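PDB 3EO4: uncharacterized protein MJ1062 from Methanocaldococcus jannaschii, which is of unknown function but, in the C-terminal domain described here, has the GNAT fold and so probably transfers acyl groups. Local coordinates for residues Asp64-Leu69 with Ile75-Ser80; Ser84-Asp89 with Leu116-Asn121; Ile93-Gly98 with Arg109-Leu114. One frame throughout, in Å; residues are numbered along the deposited sequence.

Interaction 1 of 3, residues Asp64-Leu69 with Ile75-Ser80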
loop_
_atom_site.group_PDB
_atom_site.type_symbol
_atom_site.label_atom_id
_atom_site.label_comp_id
_atom_site.label_asym_id
_atom_site.label_seq_id
_atom_site.Cartn_x
_atom_site.Cartn_y
_atom_site.Cartn_z
ATOM N N ASP A 64 16.764 -5.221 3.900
ATOM C CA ASP A 64 15.704 -4.467 3.239
ATOM C C ASP A 64 15.619 -3.066 3.808
ATOM O O ASP A 64 15.713 -2.866 5.027
ATOM C CB ASP A 64 14.356 -5.155 3.439
ATOM C CG ASP A 64 14.294 -6.501 2.773
ATOM O OD1 ASP A 64 13.746 -6.578 1.648
ATOM O OD2 ASP A 64 14.792 -7.480 3.377
ATOM N N TRP A 65 15.460 -2.089 2.928
ATOM C CA TRP A 65 15.300 -0.695 3.353
ATOM C C TRP A 65 13.955 -0.170 2.861
ATOM O O TRP A 65 13.410 -0.641 1.865
ATOM C CB TRP A 65 16.389 0.209 2.771
ATOM C CG TRP A 65 17.818 0.008 3.189
ATOM C CD1 TRP A 65 18.494 0.709 4.166
ATOM C CD2 TRP A 65 18.798 -0.867 2.582
ATOM N NE1 TRP A 65 19.809 0.298 4.224
ATOM C CE2 TRP A 65 20.025 -0.659 3.263
ATOM C CE3 TRP A 65 18.751 -1.817 1.549
ATOM C CZ2 TRP A 65 21.201 -1.374 2.949
ATOM C CZ3 TRP A 65 19.927 -2.528 1.228
ATOM C CH2 TRP A 65 21.132 -2.303 1.929
ATOM N N ILE A 66 13.427 0.804 3.586
ATOM C CA ILE A 66 12.373 1.659 3.108
ATOM C C ILE A 66 13.052 2.881 2.492
ATOM O O ILE A 66 14.014 3.424 3.056
ATOM C CB ILE A 66 11.486 2.155 4.297
ATOM C CG1 ILE A 66 10.929 0.963 5.087
ATOM C CG2 ILE A 66 10.355 3.021 3.813
ATOM C CD1 ILE A 66 10.071 0.017 4.222
ATOM N N ILE A 67 12.517 3.326 1.362
ATOM C CA ILE A 67 12.971 4.539 0.685
ATOM C C ILE A 67 12.123 5.726 1.156
ATOM O O ILE A 67 10.906 5.705 1.047
ATOM C CB ILE A 67 12.826 4.398 -0.840
ATOM C CG1 ILE A 67 13.538 3.122 -1.338
ATOM C CG2 ILE A 67 13.293 5.679 -1.536
ATOM C CD1 ILE A 67 13.173 2.724 -2.764
ATOM N N LEU A 68 12.777 6.745 1.685
ATOM C CA LEU A 68 12.097 7.909 2.178
ATOM C C LEU A 68 12.335 9.056 1.224
ATOM O O LEU A 68 13.448 9.255 0.775
ATOM C CB LEU A 68 12.675 8.267 3.530
ATOM C CG LEU A 68 12.143 7.649 4.831
ATOM C CD1 LEU A 68 11.424 6.328 4.689
ATOM C CD2 LEU A 68 13.249 7.603 5.904
ATOM N N LEU A 69 11.293 9.809 0.902
ATOM C CA LEU A 69 11.447 10.978 0.062
ATOM C C LEU A 69 11.196 12.191 0.946
ATOM O O LEU A 69 10.168 12.274 1.610
ATOM C CB LEU A 69 10.492 10.953 -1.148
ATOM C CG LEU A 69 10.376 12.274 -1.937
ATOM C CD1 LEU A 69 11.677 12.686 -2.653
ATOM C CD2 LEU A 69 9.246 12.262 -2.925
ATOM N N ILE A 75 9.394 14.274 5.324
ATOM C CA ILE A 75 9.711 12.969 4.755
ATOM C C ILE A 75 8.495 12.020 4.698
ATOM O O ILE A 75 7.648 12.059 5.582
ATOM C CB ILE A 75 10.953 12.296 5.444
ATOM C CG1 ILE A 75 10.538 11.202 6.423
ATOM C CG2 ILE A 75 11.866 13.299 6.167
ATOM C CD1 ILE A 75 10.593 9.894 5.774
ATOM N N ARG A 76 8.438 11.166 3.671
ATOM C CA ARG A 76 7.393 10.154 3.529
ATOM C C ARG A 76 7.960 8.863 2.926
ATOM O O ARG A 76 9.003 8.898 2.278
ATOM C CB ARG A 76 6.233 10.695 2.677
ATOM C CG ARG A 76 6.385 10.518 1.145
ATOM C CD ARG A 76 5.167 11.122 0.442
ATOM N NE ARG A 76 5.222 11.079 -1.019
ATOM C CZ ARG A 76 5.567 12.131 -1.764
ATOM N NH1 ARG A 76 5.905 13.274 -1.181
ATOM N NH2 ARG A 76 5.559 12.055 -3.088
ATOM N N LYS A 77 7.268 7.737 3.141
ATOM C CA LYS A 77 7.667 6.409 2.609
ATOM C C LYS A 77 7.151 6.159 1.203
ATOM O O LYS A 77 5.939 6.202 0.966
ATOM C CB LYS A 77 7.120 5.303 3.506
ATOM C CG LYS A 77 7.938 5.025 4.758
ATOM C CD LYS A 77 7.356 5.565 6.030
ATOM C CE LYS A 77 5.920 5.091 6.304
ATOM N NZ LYS A 77 5.891 3.629 6.402
ATOM N N VAL A 78 8.047 5.851 0.264
ATOM C CA VAL A 78 7.643 5.826 -1.136
ATOM C C VAL A 78 7.988 4.537 -1.840
ATOM O O VAL A 78 7.513 4.324 -2.950
ATOM C CB VAL A 78 8.232 7.014 -1.977
ATOM C CG1 VAL A 78 7.769 8.387 -1.450
ATOM C CG2 VAL A 78 9.755 6.937 -2.036
ATOM N N GLY A 79 8.849 3.711 -1.238
ATOM C CA GLY A 79 9.210 2.436 -1.853
ATOM C C GLY A 79 10.090 1.594 -0.962
ATOM O O GLY A 79 10.269 1.896 0.232
ATOM N N SER A 80 10.655 0.535 -1.542
ATOM C CA SER A 80 11.582 -0.300 -0.828
ATOM C C SER A 80 12.719 -0.743 -1.732
ATOM O O SER A 80 12.506 -1.017 -2.923
ATOM C CB SER A 80 10.871 -1.515 -0.278
ATOM O OG SER A 80 11.792 -2.284 0.497
HETATM O O HOH W 1 12.003 -4.951 0.144
#

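Interaction 2 of 3, residues Ser84-Asp89 with Leu116-Asn121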
loop_
_atom_site.group_PDB
_atom_site.type_symbol
_atom_site.label_atom_id
_atom_site.label_comp_id
_atom_site.label_asym_id
_atom_site.label_seq_id
_atom_site.Cartn_x
_atom_site.Cartn_y
_atom_site.Cartn_z
ATOM N N SER A 84 20.012 -9.173 -1.455
ATOM C CA SER A 84 19.933 -10.514 -0.914
ATOM C C SER A 84 21.097 -11.312 -1.503
ATOM O O SER A 84 21.842 -10.787 -2.341
ATOM C CB SER A 84 18.571 -11.126 -1.256
ATOM O OG SER A 84 18.353 -11.140 -2.658
ATOM N N GLN A 85 21.266 -12.552 -1.056
ATOM C CA GLN A 85 22.404 -13.384 -1.443
ATOM C C GLN A 85 23.745 -12.754 -1.031
ATOM O O GLN A 85 24.717 -12.820 -1.775
ATOM C CB GLN A 85 22.345 -13.719 -2.953
ATOM C CG GLN A 85 21.013 -14.347 -3.359
ATOM C CD GLN A 85 20.837 -14.534 -4.855
ATOM O OE1 GLN A 85 19.851 -14.078 -5.427
ATOM N NE2 GLN A 85 21.765 -15.252 -5.492
ATOM N N LEU A 86 23.782 -12.149 0.156
ATOM C CA LEU A 86 24.975 -11.479 0.703
ATOM C C LEU A 86 26.073 -12.450 1.087
ATOM O O LEU A 86 27.214 -12.037 1.332
ATOM C CB LEU A 86 24.607 -10.648 1.950
ATOM C CG LEU A 86 23.870 -9.326 1.695
ATOM C CD1 LEU A 86 23.380 -8.718 3.026
ATOM C CD2 LEU A 86 24.718 -8.315 0.825
ATOM N N ASN A 87 25.724 -13.731 1.164
ATOM C CA ASN A 87 26.698 -14.782 1.401
ATOM C C ASN A 87 27.439 -15.227 0.148
ATOM O O ASN A 87 28.195 -16.188 0.194
ATOM C CB ASN A 87 26.049 -15.978 2.115
ATOM C CG ASN A 87 24.869 -16.566 1.352
ATOM O OD1 ASN A 87 24.611 -17.755 1.466
ATOM N ND2 ASN A 87 24.143 -15.746 0.591
ATOM N N THR A 88 27.233 -14.520 -0.961
ATOM C CA THR A 88 27.911 -14.808 -2.221
ATOM C C THR A 88 28.702 -13.568 -2.618
ATOM O O THR A 88 28.520 -12.482 -2.041
ATOM C CB THR A 88 26.901 -15.175 -3.372
ATOM O OG1 THR A 88 26.290 -13.983 -3.908
ATOM C CG2 THR A 88 25.813 -16.120 -2.881
ATOM N N ASP A 89 29.561 -13.704 -3.616
ATOM C CA ASP A 89 30.349 -12.561 -4.076
ATOM C C ASP A 89 29.581 -11.652 -5.045
ATOM O O ASP A 89 30.174 -10.751 -5.634
ATOM C CB ASP A 89 31.639 -13.055 -4.744
ATOM C CG ASP A 89 31.380 -13.770 -6.057
ATOM O OD1 ASP A 89 30.214 -14.077 -6.372
ATOM O OD2 ASP A 89 32.360 -14.026 -6.794
ATOM N N LEU A 116 24.491 0.212 -3.748
ATOM C CA LEU A 116 25.778 -0.105 -4.356
ATOM C C LEU A 116 26.968 0.482 -3.610
ATOM O O LEU A 116 28.013 -0.170 -3.489
ATOM C CB LEU A 116 25.837 0.307 -5.841
ATOM C CG LEU A 116 24.750 -0.278 -6.755
ATOM C CD1 LEU A 116 24.818 0.388 -8.110
ATOM C CD2 LEU A 116 24.799 -1.801 -6.895
ATOM N N LYS A 117 26.812 1.705 -3.111
ATOM C CA LYS A 117 27.888 2.343 -2.362
ATOM C C LYS A 117 28.127 1.590 -1.044
ATOM O O LYS A 117 29.269 1.378 -0.642
ATOM C CB LYS A 117 27.579 3.824 -2.107
ATOM C CG LYS A 117 28.802 4.676 -1.733
ATOM C CD LYS A 117 29.639 5.029 -3.001
ATOM C CE LYS A 117 31.169 4.954 -2.765
ATOM N NZ LYS A 117 31.678 6.009 -1.849
ATOM N N TRP A 118 27.051 1.191 -0.378
ATOM C CA TRP A 118 27.166 0.467 0.881
ATOM C C TRP A 118 27.849 -0.877 0.640
ATOM O O TRP A 118 28.749 -1.242 1.370
ATOM C CB TRP A 118 25.780 0.251 1.477
ATOM C CG TRP A 118 25.759 -0.616 2.719
ATOM C CD1 TRP A 118 26.126 -0.247 3.976
ATOM C CD2 TRP A 118 25.339 -1.996 2.811
ATOM N NE1 TRP A 118 25.980 -1.309 4.849
ATOM C CE2 TRP A 118 25.480 -2.387 4.161
ATOM C CE3 TRP A 118 24.893 -2.939 1.882
ATOM C CZ2 TRP A 118 25.164 -3.677 4.608
ATOM C CZ3 TRP A 118 24.568 -4.215 2.326
ATOM C CH2 TRP A 118 24.712 -4.577 3.677
ATOM N N LEU A 119 27.428 -1.602 -0.394
ATOM C CA LEU A 119 28.068 -2.890 -0.774
ATOM C C LEU A 119 29.568 -2.793 -1.061
ATOM O O LEU A 119 30.374 -3.603 -0.567
ATOM C CB LEU A 119 27.380 -3.482 -2.012
ATOM C CG LEU A 119 25.957 -3.965 -1.837
ATOM C CD1 LEU A 119 25.402 -4.279 -3.225
ATOM C CD2 LEU A 119 25.925 -5.222 -0.906
ATOM N N LYS A 120 29.916 -1.802 -1.888
ATOM C CA LYS A 120 31.293 -1.513 -2.261
ATOM C C LYS A 120 32.180 -1.250 -1.043
ATOM O O LYS A 120 33.296 -1.764 -0.953
ATOM C CB LYS A 120 31.354 -0.301 -3.194
ATOM C CG LYS A 120 32.720 -0.050 -3.757
ATOM C CD LYS A 120 32.704 1.034 -4.833
ATOM C CE LYS A 120 34.110 1.253 -5.376
ATOM N NZ LYS A 120 34.068 1.465 -6.869
ATOM N N ASN A 121 31.668 -0.470 -0.109
ATOM C CA ASN A 121 32.476 -0.002 0.997
ATOM C C ASN A 121 32.858 -1.118 1.983
ATOM O O ASN A 121 33.875 -1.022 2.671
ATOM C CB ASN A 121 31.745 1.114 1.729
ATOM C CG ASN A 121 31.867 2.451 1.023
ATOM O OD1 ASN A 121 32.612 2.606 0.036
ATOM N ND2 ASN A 121 31.151 3.445 1.547
#

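Interaction 3 of 3, residues Ile93-Gly98 with Arg109-Leu114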
loop_
_atom_site.group_PDB
_atom_site.type_symbol
_atom_site.label_atom_id
_atom_site.label_comp_id
_atom_site.label_asym_id
_atom_site.label_seq_id
_atom_site.Cartn_x
_atom_site.Cartn_y
_atom_site.Cartn_z
ATOM N N ILE A 93 20.097 -7.275 -6.123
ATOM C CA ILE A 93 19.424 -6.028 -5.704
ATOM C C ILE A 93 17.988 -6.042 -6.205
ATOM O O ILE A 93 17.748 -6.298 -7.388
ATOM C CB ILE A 93 20.095 -4.753 -6.322
ATOM C CG1 ILE A 93 21.614 -4.792 -6.218
ATOM C CG2 ILE A 93 19.475 -3.431 -5.773
ATOM C CD1 ILE A 93 22.082 -4.783 -4.867
ATOM N N GLY A 94 17.052 -5.722 -5.311
ATOM C CA GLY A 94 15.641 -5.534 -5.670
ATOM C C GLY A 94 15.171 -4.119 -5.350
ATOM O O GLY A 94 15.645 -3.494 -4.382
ATOM N N ILE A 95 14.254 -3.595 -6.159
ATOM C CA ILE A 95 13.764 -2.232 -5.937
ATOM C C ILE A 95 12.284 -2.163 -6.313
ATOM O O ILE A 95 11.850 -2.815 -7.261
ATOM C CB ILE A 95 14.626 -1.156 -6.741
ATOM C CG1 ILE A 95 14.055 0.263 -6.656
ATOM C CG2 ILE A 95 14.722 -1.517 -8.239
ATOM C CD1 ILE A 95 14.741 1.130 -5.616
ATOM N N LEU A 96 11.530 -1.337 -5.596
ATOM C CA LEU A 96 10.118 -1.150 -5.845
ATOM C C LEU A 96 9.794 0.263 -5.387
ATOM O O LEU A 96 10.104 0.607 -4.267
ATOM C CB LEU A 96 9.368 -2.164 -4.992
ATOM C CG LEU A 96 7.871 -2.237 -4.753
ATOM C CD1 LEU A 96 7.641 -3.464 -3.838
ATOM C CD2 LEU A 96 7.293 -1.020 -4.078
ATOM N N ILE A 97 9.248 1.093 -6.271
ATOM C CA ILE A 97 8.705 2.381 -5.883
ATOM C C ILE A 97 7.187 2.183 -5.843
ATOM O O ILE A 97 6.574 1.866 -6.866
ATOM C CB ILE A 97 9.127 3.531 -6.865
ATOM C CG1 ILE A 97 10.663 3.660 -6.937
ATOM C CG2 ILE A 97 8.423 4.876 -6.525
ATOM C CD1 ILE A 97 11.317 4.142 -5.610
ATOM N N GLY A 98 6.609 2.350 -4.640
ATOM C CA GLY A 98 5.182 2.200 -4.413
ATOM C C GLY A 98 4.264 3.297 -4.944
ATOM O O GLY A 98 3.175 2.985 -5.390
ATOM N N ARG A 109 16.673 4.877 -9.169
ATOM C CA ARG A 109 18.066 4.958 -9.548
ATOM C C ARG A 109 18.949 5.389 -8.369
ATOM O O ARG A 109 19.929 4.721 -8.059
ATOM C CB ARG A 109 18.196 5.929 -10.712
ATOM C CG ARG A 109 19.569 6.030 -11.275
ATOM C CD ARG A 109 19.685 7.152 -12.278
ATOM N NE ARG A 109 21.040 7.124 -12.816
ATOM C CZ ARG A 109 22.028 7.934 -12.443
ATOM N NH1 ARG A 109 21.821 8.902 -11.539
ATOM N NH2 ARG A 109 23.227 7.785 -13.000
ATOM N N HIS A 110 18.602 6.503 -7.728
ATOM C CA HIS A 110 19.352 7.011 -6.573
ATOM C C HIS A 110 19.343 6.041 -5.397
ATOM O O HIS A 110 20.316 5.932 -4.686
ATOM C CB HIS A 110 18.784 8.345 -6.121
ATOM C CG HIS A 110 19.098 9.472 -7.052
ATOM N ND1 HIS A 110 18.790 9.438 -8.398
ATOM C CD2 HIS A 110 19.687 10.674 -6.834
ATOM C CE1 HIS A 110 19.184 10.561 -8.971
ATOM N NE2 HIS A 110 19.729 11.330 -8.044
ATOM N N SER A 111 18.232 5.357 -5.189
ATOM C CA SER A 111 18.135 4.380 -4.094
ATOM C C SER A 111 19.070 3.208 -4.340
ATOM O O SER A 111 19.817 2.794 -3.439
ATOM C CB SER A 111 16.710 3.837 -3.941
ATOM O OG SER A 111 15.807 4.850 -3.594
ATOM N N VAL A 112 19.035 2.673 -5.559
ATOM C CA VAL A 112 19.930 1.578 -5.901
ATOM C C VAL A 112 21.397 2.022 -5.752
ATOM O O VAL A 112 22.201 1.307 -5.164
ATOM C CB VAL A 112 19.615 0.978 -7.283
ATOM C CG1 VAL A 112 20.719 0.021 -7.710
ATOM C CG2 VAL A 112 18.238 0.275 -7.256
ATOM N N SER A 113 21.736 3.215 -6.229
ATOM C CA SER A 113 23.127 3.645 -6.103
ATOM C C SER A 113 23.581 3.788 -4.645
ATOM O O SER A 113 24.742 3.477 -4.329
ATOM C CB SER A 113 23.410 4.902 -6.904
ATOM O OG SER A 113 22.910 5.983 -6.184
ATOM N N LEU A 114 22.679 4.225 -3.761
ATOM C CA LEU A 114 22.947 4.186 -2.311
ATOM C C LEU A 114 23.311 2.755 -1.819
ATOM O O LEU A 114 24.254 2.567 -1.073
ATOM C CB LEU A 114 21.772 4.776 -1.507
ATOM C CG LEU A 114 21.559 6.308 -1.480
ATOM C CD1 LEU A 114 20.260 6.680 -0.771
ATOM C CD2 LEU A 114 22.742 7.041 -0.813
#

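Interaction 1 of 3, residues Asp64-Leu69 with Ile75-Ser80
Ile67 packs along the backbone of Gly79 and Ser80, its CD1 lying 3.6 Å from Ser80 N, while its CG2 branch touches Val78 CG2 at 3.8 Å with the two side chains crossing near a right angle. CG1 stands anti to the carbonyl carbon (chi1 -54°), which carries CD1 over the Gly79-Ser80 peptide. Gly79 suits this place, since a CB there would press on that methyl. Beyond Val78, Leu69 sets CB against Val78 CG1, and its CD2 covers one face of the Arg76 guanidinium, off centre, 3.7 Å from NH2. Opposite Ile67 the strand 75-80 carries one extra residue, a beta bulge in the hairpin of strands 63-71 and 74-84, which belongs to the N-terminal sheet of the GNAT fold. Leu69 and Arg76 are a hydrogen-bonded pair, with Leu69 N 2.8 Å from Arg76 O. At the other end Ser80 OG donates to Trp65 O at 2.7 Å, and a water links the same hydroxyl to Asp64 OD1. Ile107 and Ser111 of helix 107-121 also touch Ile67. Cutting this side chain back to alanine is likely to leave a gap over the Gly79-Ser80 peptide and take away the partner of Val78 CG2. Further out, Arg76 NE forms a salt bridge with Glu99, and its guanidinium makes a cation-pi contact with Trp49 of the second subunit. Asp64 is held by salt bridges to Arg59 and Arg62.

Interaction 2 of 3, residues Ser84-Asp89 with Leu116-Asn121
Leu86 reaches from the loop 84-89 to the helix 116-121 with a single methyl, CD2, which meets Leu119 CD2 at 3.7 Å. The two leucines approach at a slant; Leu86 has CG anti to its carbonyl carbon (chi1 -75°), which turns the branched end toward the helix and brings CD2 onto Leu119. This is the close part. Here the loop between strands 74-84 and 92-97 leans on the C-terminal end of helix 107-121 in the GNAT domain. Leu119 is buried, leaning also on Ile93, Tyr124 and Ala127, where a branched aliphatic chain fills space among other apolar groups. The Trp118 side is looser: its CZ3 is 4.4 Å from Leu86 CD2, the methyl comes to the ring obliquely, and this indole stays partly open to solvent. On the outer side the loop is shaped by its own bonds. Gln85 to Thr88 form a type I beta turn in which Gln85 O accepts from Thr88 N at 3.1 Å and, in the carbonyl plane, from Thr88 OG1 at 2.9 Å. Leu86 O is taken by the hydroxyl of Tyr124. Leu86, Asn87 and Thr88 line the site of a bound polyether, probably from the crystallisation liquor. With no hydrogen bond joining the segments, the contact rests on dispersion and the exclusion of water, while the polar bonds probably help to hold the turn that presents Leu86.

Interaction 3 of 3, residues Ile93-Gly98 with Arg109-Leu114
Ser111 is the first residue of the helix 109-114 to meet the strand 93-97, and it does so with carbon: its CB lies 3.7 Å from Ile95 CD1. The hydroxyl has turned back along the helix, where OG bonds to Ile107 O one turn earlier. A small residue whose polar end is satisfied by its own helix suits a buried position of this kind, since it brings the helix near the sheet without a polar group in need of a partner there. Val112 follows and carries the centre of the contact. Its CG2 lies on Ile95, 3.9 Å from CB. Both methyls are near Ile93 CG2, with Val112 CG1 at 4.1 Å from it, and a beta-branched residue can in this way serve two strand positions. On the strand, Ile95 has CG1 anti to the backbone N (chi1 174°), which carries CD1 to the pair Ser111 and Val112. Ile93 and Ile95 both point at the helix, whereas a CB at Gly94, between them, would point away from it. Ser113 has already turned from the sheet: its OG donates to His110 O at 3.0 Å, from above the carbonyl plane, and Leu114 N approaches that oxygen from the same face. The axes of segments 93-97 and 109-114 are 9.3 Å apart and run at 150°, roughly antiparallel, as expected where a strand turns back into the helix that follows. In GNAT enzymes the loop between this strand and helix binds the pyrophosphate of acetyl-CoA; the same role is probable here, though not seen in this structure. Around it, Leu141 and Phe142 of helix 136-144 pack on Ile95 and Val112, Ile67 of strand 63-71 touches Ile95 and Ser111, and Ile93 is joined through its backbone to His128 of strand 126-132.

Interactions 1 and 3 belong to the buried core, while interaction 2 is smaller and partly open to solvent. Strands 74-84 and 92-97 are neighbours in one sheet, joined by probable backbone bonds such as Ser80 N to Leu96 O, so the hairpin of interaction 1 continues into the strand of interaction 3; Ile67 of interaction 1 links to both segments of interaction 3. Helix 107-121 serves both interactions 2 and 3. Chemistry follows place: strand against strand is stitched by backbone hydrogen bonds, helix on sheet is apolar packing with no hydrogen bond between the two segments, and loop on helix depends on one leucine. Trp65 and Trp118, ring edge to ring face, connect interactions 1 and 2.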